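Long-range contact in farnesyltransferase, putative (Trypanosoma cruzi, PDB 3WCA), which probably condenses two molecules of farnesyl diphosphate into squalene, a magnesium-dependent reaction that uses NADPH or NADH and opens the route to lanosterol: residues A[283-288]-A[327-332]. The protein carries 1 engineered substitution. Sequence-based numbering, arbitrary orientation.
Sequences PQVMAM and QMLKTY
Leu329 reaches from helix 322-338 into a shallow hollow on helix 274-294, bordered by Gln284, Val285 and Met288, in the all-helical isoprenoid synthase fold expected of a squalene synthase. The two short segments run nearly parallel, 14° apart, with axes 9.5 Å from each other, and no hydrogen bond links them: the match is one of apolar side chains and their shapes. Leucine suits the hollow because branching at CG lets one methyl, CD2, be the bump that enters it. This CD2 lies 3.7 Å from Val285 CA and 3.9 Å from Met288 CB, almost against the backbone, and also comes near the carbonyl oxygen of Gln284.

Val285 packs back against helix 322-338. With CG1 anti to the backbone N (chi1 175°), its two methyls diverge to different neighbours: CG2 meets Leu329 CD2 at 3.8 Å, while CG1 faces the dip between Met328 and Tyr332, 4.2 Å from Met328 CB. Branching at CB thus lets one short residue serve several neighbours, CG2 firmly and CG1 more loosely. One turn on, the slim CH2 groups of Met288, an unbranched chain, can lie close beside Tyr332. The two side chains pass each other pointing opposite ways, with Met288 CG 3.8 Å from Tyr332 CB, and the methionine then turns at its second and third torsions.

Helix 309-318 also borders this seam, Ile315 touching both Val285 and Tyr332, and Met361 of helix 347-362 touches Leu329. The Gln284 amide turns to the other side, where NE2 is hydrogen-bonded to Met196 O; the Gln284 side chain lies about 4 Å from the bound farnesyl thiodiphosphate. Back in the seam, Val285 CG1 comes obliquely to the phenol ring, 4.4 Å from Tyr332 CE2.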
ATOM      1  N   PRO A 283      -3.729   7.719  -5.143  1.00 23.24           N
ATOM      2  CA  PRO A 283      -3.293   6.323  -5.090  1.00 22.42           C
ATOM      3  C   PRO A 283      -4.487   5.360  -5.139  1.00 23.68           C
ATOM      4  O   PRO A 283      -4.399   4.285  -5.737  1.00 26.13           O
ATOM      5  CB  PRO A 283      -2.534   6.255  -3.764  1.00 23.97           C
ATOM      6  CG  PRO A 283      -1.996   7.689  -3.612  1.00 21.92           C
ATOM      7  CD  PRO A 283      -3.239   8.463  -3.969  1.00 21.69           C
ATOM      8  N   GLN A 284      -5.600   5.743  -4.522  1.00 22.13           N
ATOM      9  CA  GLN A 284      -6.778   4.892  -4.533  1.00 23.42           C
ATOM     10  C   GLN A 284      -7.331   4.768  -5.954  1.00 22.84           C
ATOM     11  O   GLN A 284      -7.656   3.672  -6.402  1.00 22.83           O
ATOM     12  CB  GLN A 284      -7.871   5.441  -3.602  1.00 21.57           C
ATOM     13  CG  GLN A 284      -7.492   5.516  -2.111  1.00 22.71           C
ATOM     14  CD  GLN A 284      -7.125   4.170  -1.523  1.00 22.06           C
ATOM     15  OE1 GLN A 284      -7.704   3.143  -1.886  1.00 24.49           O
ATOM     16  NE2 GLN A 284      -6.167   4.164  -0.605  1.00 19.12           N
ATOM     17  N   VAL A 285      -7.447   5.884  -6.666  1.00 21.72           N
ATOM     18  CA  VAL A 285      -7.963   5.819  -8.030  1.00 22.75           C
ATOM     19  C   VAL A 285      -7.020   4.984  -8.920  1.00 24.55           C
ATOM     20  O   VAL A 285      -7.471   4.228  -9.778  1.00 26.93           O
ATOM     21  CB  VAL A 285      -8.145   7.226  -8.620  1.00 22.45           C
ATOM     22  CG1 VAL A 285      -8.570   7.131 -10.077  1.00 23.90           C
ATOM     23  CG2 VAL A 285      -9.189   7.987  -7.812  1.00 23.38           C
ATOM     24  N   MET A 286      -5.716   5.113  -8.702  1.00 25.16           N
ATOM     25  CA  MET A 286      -4.724   4.349  -9.461  1.00 28.20           C
ATOM     26  C   MET A 286      -4.859   2.847  -9.176  1.00 28.24           C
ATOM     27  O   MET A 286      -4.687   2.017 -10.063  1.00 28.95           O
ATOM     28  CB  MET A 286      -3.323   4.782  -9.062  1.00 29.43           C
ATOM     29  CG  MET A 286      -3.085   6.239  -9.252  1.00 37.72           C
ATOM     30  SD  MET A 286      -2.112   6.458 -10.696  1.00 48.60           S
ATOM     31  CE  MET A 286      -0.581   6.906  -9.866  1.00 43.79           C
ATOM     32  N   ALA A 287      -5.135   2.515  -7.921  1.00 26.70           N
ATOM     33  CA  ALA A 287      -5.290   1.126  -7.517  1.00 27.76           C
ATOM     34  C   ALA A 287      -6.506   0.518  -8.202  1.00 26.48           C
ATOM     35  O   ALA A 287      -6.448  -0.612  -8.688  1.00 27.95           O
ATOM     36  CB  ALA A 287      -5.434   1.030  -5.995  1.00 25.46           C
ATOM     37  N   MET A 288      -7.604   1.267  -8.253  1.00 26.07           N
ATOM     38  CA  MET A 288      -8.805   0.761  -8.899  1.00 26.21           C
ATOM     39  C   MET A 288      -8.584   0.593 -10.404  1.00 27.18           C
ATOM     40  O   MET A 288      -9.138  -0.328 -11.008  1.00 26.84           O
ATOM     41  CB  MET A 288     -10.001   1.675  -8.633  1.00 26.67           C
ATOM     42  CG  MET A 288     -11.325   1.131  -9.184  1.00 34.70           C
ATOM     43  SD  MET A 288     -11.953  -0.379  -8.362  1.00 35.89           S
ATOM     44  CE  MET A 288     -12.624   0.350  -6.955  1.00 40.86           C
ATOM     45  N   GLN A 327     -16.527   9.754  -9.932  1.00 37.63           N
ATOM     46  CA  GLN A 327     -16.836   9.324 -11.281  1.00 39.09           C
ATOM     47  C   GLN A 327     -15.709   8.503 -11.912  1.00 38.08           C
ATOM     48  O   GLN A 327     -15.982   7.534 -12.626  1.00 39.09           O
ATOM     49  CB  GLN A 327     -17.264  10.509 -12.163  1.00 43.41           C
ATOM     50  CG  GLN A 327     -16.395  11.743 -12.133  1.00 50.08           C
ATOM     51  CD  GLN A 327     -17.146  12.979 -12.631  1.00 53.77           C
ATOM     52  OE1 GLN A 327     -18.022  13.516 -11.937  1.00 54.21           O
ATOM     53  NE2 GLN A 327     -16.817  13.423 -13.844  1.00 52.61           N
ATOM     54  N   MET A 328     -14.448   8.848 -11.652  1.00 36.00           N
ATOM     55  CA  MET A 328     -13.363   8.043 -12.214  1.00 34.44           C
ATOM     56  C   MET A 328     -13.358   6.640 -11.591  1.00 32.06           C
ATOM     57  O   MET A 328     -13.070   5.662 -12.271  1.00 29.79           O
ATOM     58  CB  MET A 328     -12.005   8.710 -12.004  1.00 36.58           C
ATOM     59  CG  MET A 328     -11.749   9.871 -12.955  1.00 37.84           C
ATOM     60  SD  MET A 328     -10.046  10.451 -12.881  1.00 41.31           S
ATOM     61  CE  MET A 328     -10.130  11.431 -11.399  1.00 38.99           C
ATOM     62  N   LEU A 329     -13.683   6.543 -10.304  1.00 30.32           N
ATOM     63  CA  LEU A 329     -13.729   5.244  -9.631  1.00 33.19           C
ATOM     64  C   LEU A 329     -14.908   4.442 -10.179  1.00 34.64           C
ATOM     65  O   LEU A 329     -14.822   3.225 -10.357  1.00 31.68           O
ATOM     66  CB  LEU A 329     -13.896   5.408  -8.116  1.00 32.61           C
ATOM     67  CG  LEU A 329     -12.727   5.956  -7.294  1.00 32.91           C
ATOM     68  CD1 LEU A 329     -13.157   6.129  -5.836  1.00 32.24           C
ATOM     69  CD2 LEU A 329     -11.541   5.006  -7.384  1.00 31.08           C
ATOM     70  N   LYS A 330     -16.014   5.130 -10.441  1.00 35.22           N
ATOM     71  CA  LYS A 330     -17.185   4.465 -10.990  1.00 35.94           C
ATOM     72  C   LYS A 330     -16.810   3.934 -12.373  1.00 35.06           C
ATOM     73  O   LYS A 330     -17.072   2.772 -12.706  1.00 34.05           O
ATOM     74  CB  LYS A 330     -18.354   5.442 -11.108  1.00 40.52           C
ATOM     75  CG  LYS A 330     -19.662   4.765 -11.496  1.00 46.21           C
ATOM     76  CD  LYS A 330     -20.703   5.764 -11.954  1.00 49.05           C
ATOM     77  CE  LYS A 330     -21.827   5.858 -10.953  1.00 53.79           C
ATOM     78  NZ  LYS A 330     -21.279   6.129  -9.598  1.00 55.62           N
ATOM     79  N   THR A 331     -16.183   4.792 -13.170  1.00 33.57           N
ATOM     80  CA  THR A 331     -15.753   4.415 -14.512  1.00 34.04           C
ATOM     81  C   THR A 331     -14.878   3.164 -14.516  1.00 32.90           C
ATOM     82  O   THR A 331     -15.107   2.246 -15.303  1.00 33.74           O
ATOM     83  CB  THR A 331     -14.953   5.542 -15.196  1.00 35.61           C
ATOM     84  OG1 THR A 331     -15.818   6.653 -15.463  1.00 41.27           O
ATOM     85  CG2 THR A 331     -14.360   5.048 -16.501  1.00 36.98           C
ATOM     86  N   TYR A 332     -13.863   3.139 -13.659  1.00 29.88           N
ATOM     87  CA  TYR A 332     -12.981   1.987 -13.592  1.00 29.55           C
ATOM     88  C   TYR A 332     -13.697   0.773 -13.016  1.00 30.48           C
ATOM     89  O   TYR A 332     -13.485  -0.348 -13.462  1.00 30.79           O
ATOM     90  CB  TYR A 332     -11.739   2.319 -12.772  1.00 27.12           C
ATOM     91  CG  TYR A 332     -10.751   3.155 -13.550  1.00 25.69           C
ATOM     92  CD1 TYR A 332     -10.146   2.654 -14.700  1.00 26.66           C
ATOM     93  CD2 TYR A 332     -10.456   4.464 -13.164  1.00 24.32           C
ATOM     94  CE1 TYR A 332      -9.270   3.433 -15.453  1.00 27.57           C
ATOM     95  CE2 TYR A 332      -9.586   5.256 -13.908  1.00 25.38           C
ATOM     96  CZ  TYR A 332      -8.997   4.740 -15.046  1.00 28.65           C
ATOM     97  OH  TYR A 332      -8.124   5.520 -15.774  1.00 33.48           O
TER